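Local structure of glutathione S-transferase 1 (Ascaris suum, 4Q5F) at residues L26-R31 against D43-R48; L63-V68 against V72-A77. The protein catalyses the conjugation of reduced glutathione to a wide range of hydrophobic electrophiles and can also act as a glutathione peroxidase. All coordinates share one frame; numbering follows the deposited sequence.

Contact 1: L26-R31 against D43-R48; sequences LGEGAR and DNRLKR. With GSH (glutathione), chain E.
The guanidinium groups of Arg31 and Arg45 lie flat on one another. Their planes are only 8° apart, and Arg31 CZ sits 3.4 Å from Arg45 CZ. Two like charges meet here, so the stack probably depends on the acids around it. Asp43 serves both arginines. Its OD1 takes a nearly straight bond from Arg31 NE at 3.0 Å, in the guanidinium plane. OD1 is met on its syn side, somewhat out of the carboxylate plane, and the two planes are 53° apart. Its other oxygen, OD2, forms a salt bridge with Arg45 NH1, bent and weak as a hydrogen bond. On the helix, Glu28 OE1 takes Arg31 NH1 at 3.1 Å. Acids thus hold NE and NH1 of Arg31, and the backbone carbonyls of Ile23 and Phe21 take NH1 and NH2. Arg31 reaches out with an extended chain, whereas a bend at chi3 (113°) lets the Arg45 guanidinium lie over that of Arg31.

This stack is the tight part. The side of Arg45 and Asp43 is partly exposed and looser, while Arg31 and Glu28 are buried. Glu28 OE1 and Arg45 NH2 are 4.2 Å apart; water 1 bridges them, and Asp22 O also takes Arg45 NH2. Water 2 links Arg31 NH2 to Asp43 OD1. Glu28 OE2 turns to Trp209 and Arg213.

The contact joins the helix and second strand of the beta-alpha-beta unit 16-21, 27-37, 42-46 of the thioredoxin-like domain. Arg31 packs on Leu18 and Tyr20 of strand 16-21, and Ala30, on the same helix, packs on Ile79 and Leu83 of helix 76-86.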
ATOM      1  N   LEU B  26      13.890  -0.652  -1.044  1.00 19.03           N
ATOM      2  CA  LEU B  26      12.637  -1.070  -1.668  1.00 24.39           C
ATOM      3  C   LEU B  26      12.883  -1.943  -2.894  1.00 22.31           C
ATOM      4  O   LEU B  26      12.053  -2.780  -3.247  1.00 26.11           O
ATOM      5  CB  LEU B  26      11.813   0.153  -2.080  1.00 29.20           C
ATOM      6  CG  LEU B  26      11.307   1.069  -0.964  1.00 25.99           C
ATOM      7  CD1 LEU B  26      10.653   2.303  -1.565  1.00 27.50           C
ATOM      8  CD2 LEU B  26      10.333   0.336  -0.055  1.00 17.77           C
ATOM      9  N   GLY B  27      14.023  -1.740  -3.545  1.00 21.70           N
ATOM     10  CA  GLY B  27      14.345  -2.468  -4.758  1.00 22.31           C
ATOM     11  C   GLY B  27      14.586  -3.945  -4.513  1.00 20.25           C
ATOM     12  O   GLY B  27      14.271  -4.782  -5.359  1.00 20.73           O
ATOM     13  N   GLU B  28      15.144  -4.264  -3.348  1.00 22.93           N
ATOM     14  CA  GLU B  28      15.537  -5.632  -3.017  1.00 23.27           C
ATOM     15  C   GLU B  28      14.367  -6.606  -3.086  1.00 22.88           C
ATOM     16  O   GLU B  28      14.545  -7.781  -3.406  1.00 22.32           O
ATOM     17  CB  GLU B  28      16.150  -5.679  -1.617  1.00 21.43           C
ATOM     18  CG  GLU B  28      16.814  -7.003  -1.265  1.00 22.46           C
ATOM     19  CD  GLU B  28      17.993  -7.326  -2.168  1.00 29.97           C
ATOM     20  OE1 GLU B  28      18.588  -6.385  -2.735  1.00 22.20           O
ATOM     21  OE2 GLU B  28      18.322  -8.522  -2.310  1.00 23.07           O
ATOM     22  N   GLY B  29      13.176  -6.113  -2.765  1.00 24.35           N
ATOM     23  CA  GLY B  29      11.978  -6.928  -2.814  1.00 21.94           C
ATOM     24  C   GLY B  29      11.802  -7.568  -4.177  1.00 16.99           C
ATOM     25  O   GLY B  29      11.610  -8.778  -4.283  1.00 17.88           O
ATOM     26  N   ALA B  30      11.886  -6.752  -5.223  1.00 16.39           N
ATOM     27  CA  ALA B  30      11.773  -7.239  -6.593  1.00 18.32           C
ATOM     28  C   ALA B  30      12.884  -8.234  -6.922  1.00 17.52           C
ATOM     29  O   ALA B  30      12.626  -9.289  -7.499  1.00 20.13           O
ATOM     30  CB  ALA B  30      11.807  -6.073  -7.566  1.00 19.56           C
ATOM     31  N   ARG B  31      14.118  -7.890  -6.558  1.00 16.42           N
ATOM     32  CA  ARG B  31      15.268  -8.757  -6.803  1.00 20.02           C
ATOM     33  C   ARG B  31      15.039 -10.138  -6.207  1.00 22.45           C
ATOM     34  O   ARG B  31      15.253 -11.154  -6.869  1.00 22.58           O
ATOM     35  CB  ARG B  31      16.536  -8.152  -6.199  1.00 18.63           C
ATOM     36  CG  ARG B  31      16.957  -6.825  -6.804  1.00 24.26           C
ATOM     37  CD  ARG B  31      18.151  -6.247  -6.066  1.00 21.70           C
ATOM     38  NE  ARG B  31      18.538  -4.935  -6.588  1.00 22.71           N
ATOM     39  CZ  ARG B  31      18.764  -3.851  -5.849  1.00 19.73           C
ATOM     40  NH1 ARG B  31      18.652  -3.883  -4.525  1.00 22.39           N
ATOM     41  NH2 ARG B  31      19.111  -2.717  -6.441  1.00 19.57           N
ATOM     42  N   ASP B  43      19.477  -6.172 -13.438  1.00 26.53           N
ATOM     43  CA  ASP B  43      19.515  -5.511 -12.144  1.00 23.98           C
ATOM     44  C   ASP B  43      20.238  -4.177 -12.287  1.00 30.32           C
ATOM     45  O   ASP B  43      21.386  -4.029 -11.859  1.00 30.31           O
ATOM     46  CB  ASP B  43      20.216  -6.405 -11.117  1.00 24.35           C
ATOM     47  CG  ASP B  43      20.086  -5.882  -9.696  1.00 27.88           C
ATOM     48  OD1 ASP B  43      19.367  -4.883  -9.484  1.00 25.31           O
ATOM     49  OD2 ASP B  43      20.692  -6.484  -8.786  1.00 24.75           O
ATOM     50  N   ASN B  44      19.561  -3.209 -12.898  1.00 25.26           N
ATOM     51  CA  ASN B  44      20.163  -1.906 -13.155  1.00 21.42           C
ATOM     52  C   ASN B  44      20.289  -1.084 -11.883  1.00 26.28           C
ATOM     53  O   ASN B  44      19.366  -0.365 -11.500  1.00 26.25           O
ATOM     54  CB  ASN B  44      19.355  -1.120 -14.186  1.00 21.40           C
ATOM     55  CG  ASN B  44      19.983   0.224 -14.511  1.00 29.37           C
ATOM     56  OD1 ASN B  44      21.195   0.400 -14.385  1.00 29.78           O
ATOM     57  ND2 ASN B  44      19.160   1.183 -14.921  1.00 24.15           N
ATOM     58  N   ARG B  45      21.438  -1.196 -11.230  1.00 23.24           N
ATOM     59  CA  ARG B  45      21.707  -0.418 -10.034  1.00 23.03           C
ATOM     60  C   ARG B  45      22.301   0.931 -10.433  1.00 29.80           C
ATOM     61  O   ARG B  45      23.345   1.001 -11.080  1.00 38.69           O
ATOM     62  CB  ARG B  45      22.618  -1.206  -9.094  1.00 26.70           C
ATOM     63  CG  ARG B  45      21.949  -2.486  -8.592  1.00 30.53           C
ATOM     64  CD  ARG B  45      22.923  -3.429  -7.916  1.00 28.91           C
ATOM     65  NE  ARG B  45      22.654  -3.561  -6.483  1.00 32.13           N
ATOM     66  CZ  ARG B  45      22.120  -4.629  -5.894  1.00 28.75           C
ATOM     67  NH1 ARG B  45      21.783  -5.708  -6.592  1.00 25.74           N
ATOM     68  NH2 ARG B  45      21.926  -4.623  -4.583  1.00 33.93           N
ATOM     69  N   LEU B  46      21.610   1.997 -10.042  1.00 33.16           N
ATOM     70  CA  LEU B  46      21.851   3.333 -10.574  1.00 26.79           C
ATOM     71  C   LEU B  46      22.808   4.129  -9.693  1.00 34.35           C
ATOM     72  O   LEU B  46      22.673   4.150  -8.468  1.00 34.52           O
ATOM     73  CB  LEU B  46      20.517   4.076 -10.685  1.00 24.28           C
ATOM     74  CG  LEU B  46      20.442   5.305 -11.591  1.00 24.61           C
ATOM     75  CD1 LEU B  46      20.287   4.892 -13.047  1.00 28.57           C
ATOM     76  CD2 LEU B  46      19.293   6.204 -11.160  1.00 24.64           C
ATOM     77  N   LYS B  47      23.776   4.785 -10.325  1.00 30.89           N
ATOM     78  CA  LYS B  47      24.721   5.634  -9.612  1.00 35.03           C
ATOM     79  C   LYS B  47      24.046   6.951  -9.238  1.00 29.12           C
ATOM     80  O   LYS B  47      23.196   7.448  -9.979  1.00 28.97           O
ATOM     81  CB  LYS B  47      25.954   5.904 -10.480  1.00 29.55           C
ATOM     82  CG  LYS B  47      26.661   4.643 -10.960  1.00 41.84           C
ATOM     83  CD  LYS B  47      27.812   4.956 -11.911  1.00 42.54           C
ATOM     84  CE  LYS B  47      27.322   5.362 -13.295  1.00 50.17           C
ATOM     85  NZ  LYS B  47      26.548   4.278 -13.971  1.00 66.00           N
ATOM     86  N   ARG B  48      24.421   7.501  -8.086  1.00 26.95           N
ATOM     87  CA  ARG B  48      23.912   8.797  -7.640  1.00 31.11           C
ATOM     88  C   ARG B  48      24.105   9.836  -8.737  1.00 24.86           C
ATOM     89  O   ARG B  48      23.307  10.760  -8.894  1.00 20.89           O
ATOM     90  CB  ARG B  48      24.648   9.244  -6.375  1.00 21.00           C
ATOM     91  CG  ARG B  48      24.502   8.291  -5.199  1.00 34.89           C
ATOM     92  CD  ARG B  48      25.318   8.751  -3.998  1.00 32.98           C
ATOM     93  NE  ARG B  48      24.713   8.326  -2.736  1.00 39.33           N
ATOM     94  CZ  ARG B  48      24.988   7.189  -2.102  1.00 44.28           C
ATOM     95  NH1 ARG B  48      25.873   6.328  -2.596  1.00 33.77           N
ATOM     96  NH2 ARG B  48      24.373   6.908  -0.961  1.00 39.28           N
TER
HETATM   97  N1  GSH E 301       5.944   4.628  -2.482  1.00 14.84           N
HETATM   98  CA1 GSH E 301       7.124   4.445  -3.247  1.00 22.11           C
HETATM   99  C1  GSH E 301       7.332   2.970  -3.508  1.00 21.32           C
HETATM  100  O11 GSH E 301       7.930   2.587  -4.547  1.00 20.73           O
HETATM  101  O12 GSH E 301       6.908   2.119  -2.685  1.00 17.67           O
HETATM  102  CB1 GSH E 301       8.315   5.004  -2.485  1.00 18.57           C
HETATM  103  CG1 GSH E 301       9.552   5.023  -3.393  1.00 21.47           C
HETATM  104  CD1 GSH E 301      10.690   5.846  -2.773  1.00 24.56           C
HETATM  105  OE1 GSH E 301      10.485   6.509  -1.779  1.00 32.61           O
HETATM  106  N2  GSH E 301      11.998   5.822  -3.384  1.00 27.76           N
HETATM  107  CA2 GSH E 301      13.097   6.574  -2.857  1.00 24.74           C
HETATM  108  C2  GSH E 301      13.607   7.527  -3.926  1.00 22.91           C
HETATM  109  O2  GSH E 301      13.365   7.308  -5.101  1.00 20.64           O
HETATM  110  CB2 GSH E 301      14.226   5.653  -2.481  1.00 24.20           C
HETATM  111  SG2 GSH E 301      13.681   4.492  -1.269  1.00 41.63           S
HETATM  112  N3  GSH E 301      14.394   8.680  -3.545  1.00 24.08           N
HETATM  113  CA3 GSH E 301      14.889   9.593  -4.542  1.00 24.94           C
HETATM  114  C3  GSH E 301      13.913  10.756  -4.712  1.00 29.99           C
HETATM  115  O31 GSH E 301      12.769  10.695  -4.195  1.00 34.35           O
HETATM  116  O32 GSH E 301      14.259  11.770  -5.370  1.00 31.26           O
HETATM  117  O   HOH W   1      21.082  -6.702  -3.172  1.00 28.98           O
HETATM  118  O   HOH W   2      18.350  -2.520  -9.219  1.00 20.72           O

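Contact 2: L63-V68 against V72-A77; sequences LPLLEV and VLAQSA. With GSH (glutathione), chain E.
Gln75, joined to Pro64 through a water, has a flat amide with both edge atoms engaged. OE1 accepts from the amino nitrogen N1 of glutathione, while NE2 bonds to Asp109 of the second subunit. The puckered Pro64 ring, preceded by a cis peptide bond, sets its CG against Ser76 CB at 3.8 Å, and its CD lies 3.7 Å from glutathione O11. Behind these groups, strands 65-68 and 71-74 form an antiparallel hairpin. Leu66 and Leu73 are its hydrogen-bonded pair: Leu66 N reaches Leu73 O at 2.9 Å, almost straight at 176°, and Leu73 N returns to Leu66 O. Both side chains point to one face, where Leu66 meets Ile79 and Leu83 of helix 76-86. Leu65, Glu67, Val72 and Ala74 point to the other. There Leu65 CD2 rests on Ala74 CB at 3.5 Å. Glu67 CG lies beside Val72 CG2, and its carboxylate pairs with Lys17.

The glutathione end is polar. Leu63 pairs with the ligand backbone in beta-strand fashion, with N giving to O2 at 3.0 Å and O accepting from N2. A chi1 of 59° turns Ser76 OG to glutathione O12 at 2.6 Å, while Ser76 N meets O11. Water 3 joins Pro64 O, Gln75 N and O11. With Gln75 at the N-cap, the first N-H of helix 76-86, the serine hydroxyl and this water bind the gamma-glutamyl carboxylate, whose charge the helix dipole would probably favour.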
ATOM      1  N   LEU B  63      12.265   5.919  -7.506  1.00 18.11           N
ATOM      2  CA  LEU B  63      12.540   4.523  -7.817  1.00 17.31           C
ATOM      3  C   LEU B  63      12.024   3.709  -6.634  1.00 18.27           C
ATOM      4  O   LEU B  63      11.780   4.269  -5.566  1.00 13.90           O
ATOM      5  CB  LEU B  63      14.044   4.313  -8.008  1.00 14.82           C
ATOM      6  CG  LEU B  63      14.723   5.160  -9.086  1.00 16.10           C
ATOM      7  CD1 LEU B  63      16.205   4.820  -9.150  1.00 19.98           C
ATOM      8  CD2 LEU B  63      14.070   4.961 -10.447  1.00 14.18           C
ATOM      9  N   PRO B  64      11.861   2.387  -6.800  1.00 20.41           N
ATOM     10  CA  PRO B  64      12.179   1.528  -7.948  1.00 16.67           C
ATOM     11  C   PRO B  64      11.226   1.664  -9.130  1.00 20.02           C
ATOM     12  O   PRO B  64      10.090   2.118  -8.976  1.00 19.59           O
ATOM     13  CB  PRO B  64      12.060   0.119  -7.364  1.00 16.89           C
ATOM     14  CG  PRO B  64      11.061   0.255  -6.284  1.00 17.69           C
ATOM     15  CD  PRO B  64      11.304   1.605  -5.681  1.00 17.59           C
ATOM     16  N   LEU B  65      11.711   1.265 -10.302  1.00 13.56           N
ATOM     17  CA  LEU B  65      10.884   1.129 -11.493  1.00 14.82           C
ATOM     18  C   LEU B  65      11.129  -0.239 -12.107  1.00 19.77           C
ATOM     19  O   LEU B  65      12.250  -0.750 -12.074  1.00 18.98           O
ATOM     20  CB  LEU B  65      11.233   2.195 -12.527  1.00 15.16           C
ATOM     21  CG  LEU B  65      11.054   3.656 -12.128  1.00 18.64           C
ATOM     22  CD1 LEU B  65      11.643   4.546 -13.203  1.00 21.92           C
ATOM     23  CD2 LEU B  65       9.588   3.982 -11.902  1.00 12.68           C
ATOM     24  N   LEU B  66      10.074  -0.820 -12.669  1.00 17.21           N
ATOM     25  CA  LEU B  66      10.182  -2.066 -13.412  1.00 17.02           C
ATOM     26  C   LEU B  66       9.866  -1.805 -14.872  1.00 20.43           C
ATOM     27  O   LEU B  66       8.820  -1.242 -15.198  1.00 17.86           O
ATOM     28  CB  LEU B  66       9.212  -3.112 -12.862  1.00 16.63           C
ATOM     29  CG  LEU B  66       9.095  -4.393 -13.691  1.00 20.26           C
ATOM     30  CD1 LEU B  66      10.380  -5.209 -13.623  1.00 20.55           C
ATOM     31  CD2 LEU B  66       7.905  -5.202 -13.225  1.00 18.81           C
ATOM     32  N   GLU B  67      10.777  -2.215 -15.748  1.00 26.59           N
ATOM     33  CA  GLU B  67      10.541  -2.147 -17.183  1.00 23.45           C
ATOM     34  C   GLU B  67      10.210  -3.533 -17.718  1.00 22.29           C
ATOM     35  O   GLU B  67      10.977  -4.479 -17.535  1.00 23.50           O
ATOM     36  CB  GLU B  67      11.752  -1.558 -17.904  1.00 23.02           C
ATOM     37  CG  GLU B  67      11.570  -0.098 -18.284  1.00 36.49           C
ATOM     38  CD  GLU B  67      12.857   0.553 -18.747  1.00 49.32           C
ATOM     39  OE1 GLU B  67      12.987   0.822 -19.960  1.00 54.04           O
ATOM     40  OE2 GLU B  67      13.735   0.802 -17.894  1.00 56.16           O
ATOM     41  N   VAL B  68       9.052  -3.642 -18.361  1.00 19.51           N
ATOM     42  CA  VAL B  68       8.587  -4.905 -18.920  1.00 24.20           C
ATOM     43  C   VAL B  68       8.404  -4.747 -20.422  1.00 35.76           C
ATOM     44  O   VAL B  68       7.394  -4.206 -20.879  1.00 30.99           O
ATOM     45  CB  VAL B  68       7.244  -5.340 -18.299  1.00 26.11           C
ATOM     46  CG1 VAL B  68       6.921  -6.773 -18.694  1.00 23.59           C
ATOM     47  CG2 VAL B  68       7.279  -5.197 -16.784  1.00 25.87           C
ATOM     48  N   VAL B  72       6.933   0.920 -18.546  1.00 27.37           N
ATOM     49  CA  VAL B  72       7.401   1.293 -17.216  1.00 23.33           C
ATOM     50  C   VAL B  72       6.299   1.165 -16.167  1.00 27.79           C
ATOM     51  O   VAL B  72       5.158   1.575 -16.393  1.00 25.32           O
ATOM     52  CB  VAL B  72       7.928   2.744 -17.225  1.00 26.90           C
ATOM     53  CG1 VAL B  72       8.353   3.190 -15.829  1.00 18.20           C
ATOM     54  CG2 VAL B  72       9.090   2.875 -18.199  1.00 28.35           C
ATOM     55  N   LEU B  73       6.659   0.595 -15.021  1.00 19.82           N
ATOM     56  CA  LEU B  73       5.756   0.466 -13.882  1.00 17.58           C
ATOM     57  C   LEU B  73       6.466   0.948 -12.621  1.00 18.04           C
ATOM     58  O   LEU B  73       7.546   0.458 -12.284  1.00 19.59           O
ATOM     59  CB  LEU B  73       5.320  -0.992 -13.710  1.00 19.66           C
ATOM     60  CG  LEU B  73       4.473  -1.321 -12.475  1.00 23.50           C
ATOM     61  CD1 LEU B  73       3.072  -0.733 -12.588  1.00 13.25           C
ATOM     62  CD2 LEU B  73       4.414  -2.824 -12.266  1.00 17.57           C
ATOM     63  N   ALA B  74       5.854   1.904 -11.925  1.00 15.31           N
ATOM     64  CA  ALA B  74       6.429   2.465 -10.705  1.00 16.61           C
ATOM     65  C   ALA B  74       5.757   1.872  -9.469  1.00 16.76           C
ATOM     66  O   ALA B  74       4.853   1.044  -9.587  1.00 17.96           O
ATOM     67  CB  ALA B  74       6.294   3.980 -10.708  1.00 10.83           C
ATOM     68  N   GLN B  75       6.213   2.304  -8.293  1.00 18.95           N
ATOM     69  CA  GLN B  75       5.671   1.870  -7.000  1.00 17.29           C
ATOM     70  C   GLN B  75       6.005   0.410  -6.675  1.00 18.91           C
ATOM     71  O   GLN B  75       5.504  -0.521  -7.307  1.00 19.60           O
ATOM     72  CB  GLN B  75       4.165   2.140  -6.908  1.00 15.80           C
ATOM     73  CG  GLN B  75       3.824   3.624  -6.841  1.00 18.46           C
ATOM     74  CD  GLN B  75       4.101   4.229  -5.476  1.00 17.97           C
ATOM     75  OE1 GLN B  75       4.443   3.520  -4.530  1.00 17.49           O
ATOM     76  NE2 GLN B  75       3.953   5.544  -5.368  1.00 18.45           N
ATOM     77  N   SER B  76       6.855   0.243  -5.664  1.00 15.28           N
ATOM     78  CA  SER B  76       7.413  -1.054  -5.276  1.00 14.16           C
ATOM     79  C   SER B  76       6.375  -2.157  -5.049  1.00 20.03           C
ATOM     80  O   SER B  76       6.520  -3.266  -5.564  1.00 16.94           O
ATOM     81  CB  SER B  76       8.252  -0.885  -4.007  1.00 19.66           C
ATOM     82  OG  SER B  76       7.467  -0.373  -2.944  1.00 21.03           O
ATOM     83  N   ALA B  77       5.342  -1.865  -4.265  1.00 16.81           N
ATOM     84  CA  ALA B  77       4.344  -2.876  -3.930  1.00 18.62           C
ATOM     85  C   ALA B  77       3.619  -3.369  -5.185  1.00 20.97           C
ATOM     86  O   ALA B  77       3.318  -4.557  -5.311  1.00 14.46           O
ATOM     87  CB  ALA B  77       3.351  -2.335  -2.915  1.00 10.73           C
TER
HETATM   88  N1  GSH E 301       5.944   4.628  -2.482  1.00 14.84           N
HETATM   89  CA1 GSH E 301       7.124   4.445  -3.247  1.00 22.11           C
HETATM   90  C1  GSH E 301       7.332   2.970  -3.508  1.00 21.32           C
HETATM   91  O11 GSH E 301       7.930   2.587  -4.547  1.00 20.73           O
HETATM   92  O12 GSH E 301       6.908   2.119  -2.685  1.00 17.67           O
HETATM   93  CB1 GSH E 301       8.315   5.004  -2.485  1.00 18.57           C
HETATM   94  CG1 GSH E 301       9.552   5.023  -3.393  1.00 21.47           C
HETATM   95  CD1 GSH E 301      10.690   5.846  -2.773  1.00 24.56           C
HETATM   96  OE1 GSH E 301      10.485   6.509  -1.779  1.00 32.61           O
HETATM   97  N2  GSH E 301      11.998   5.822  -3.384  1.00 27.76           N
HETATM   98  CA2 GSH E 301      13.097   6.574  -2.857  1.00 24.74           C
HETATM   99  C2  GSH E 301      13.607   7.527  -3.926  1.00 22.91           C
HETATM  100  O2  GSH E 301      13.365   7.308  -5.101  1.00 20.64           O
HETATM  101  CB2 GSH E 301      14.226   5.653  -2.481  1.00 24.20           C
HETATM  102  SG2 GSH E 301      13.681   4.492  -1.269  1.00 41.63           S
HETATM  103  N3  GSH E 301      14.394   8.680  -3.545  1.00 24.08           N
HETATM  104  CA3 GSH E 301      14.889   9.593  -4.542  1.00 24.94           C
HETATM  105  C3  GSH E 301      13.913  10.756  -4.712  1.00 29.99           C
HETATM  106  O31 GSH E 301      12.769  10.695  -4.195  1.00 34.35           O
HETATM  107  O32 GSH E 301      14.259  11.770  -5.370  1.00 31.26           O
HETATM  108  O   HOH W   3       8.605   3.419  -7.265  1.00 13.59           O

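Both contacts belong to the N-terminal domain and reach the same four-stranded sheet, but at different places. Contact 1 sets a helix against an outer strand and is partly buried. Contact 2 is buried and pairs two neighbouring strands at the other side of the sheet, where the second subunit also closes in. Their chemistry follows their place. Contact 1 relies on charged side chains and waters, contact 2 on backbone bonds and apolar packing between its strands, with polar groups turned to glutathione. They meet through Leu26 against Pro64 and Leu46 against Leu63. Both touch glutathione: residues 26-31 offer apolar contact from Leu26, while 63-68 and 72-77 provide polar bonds.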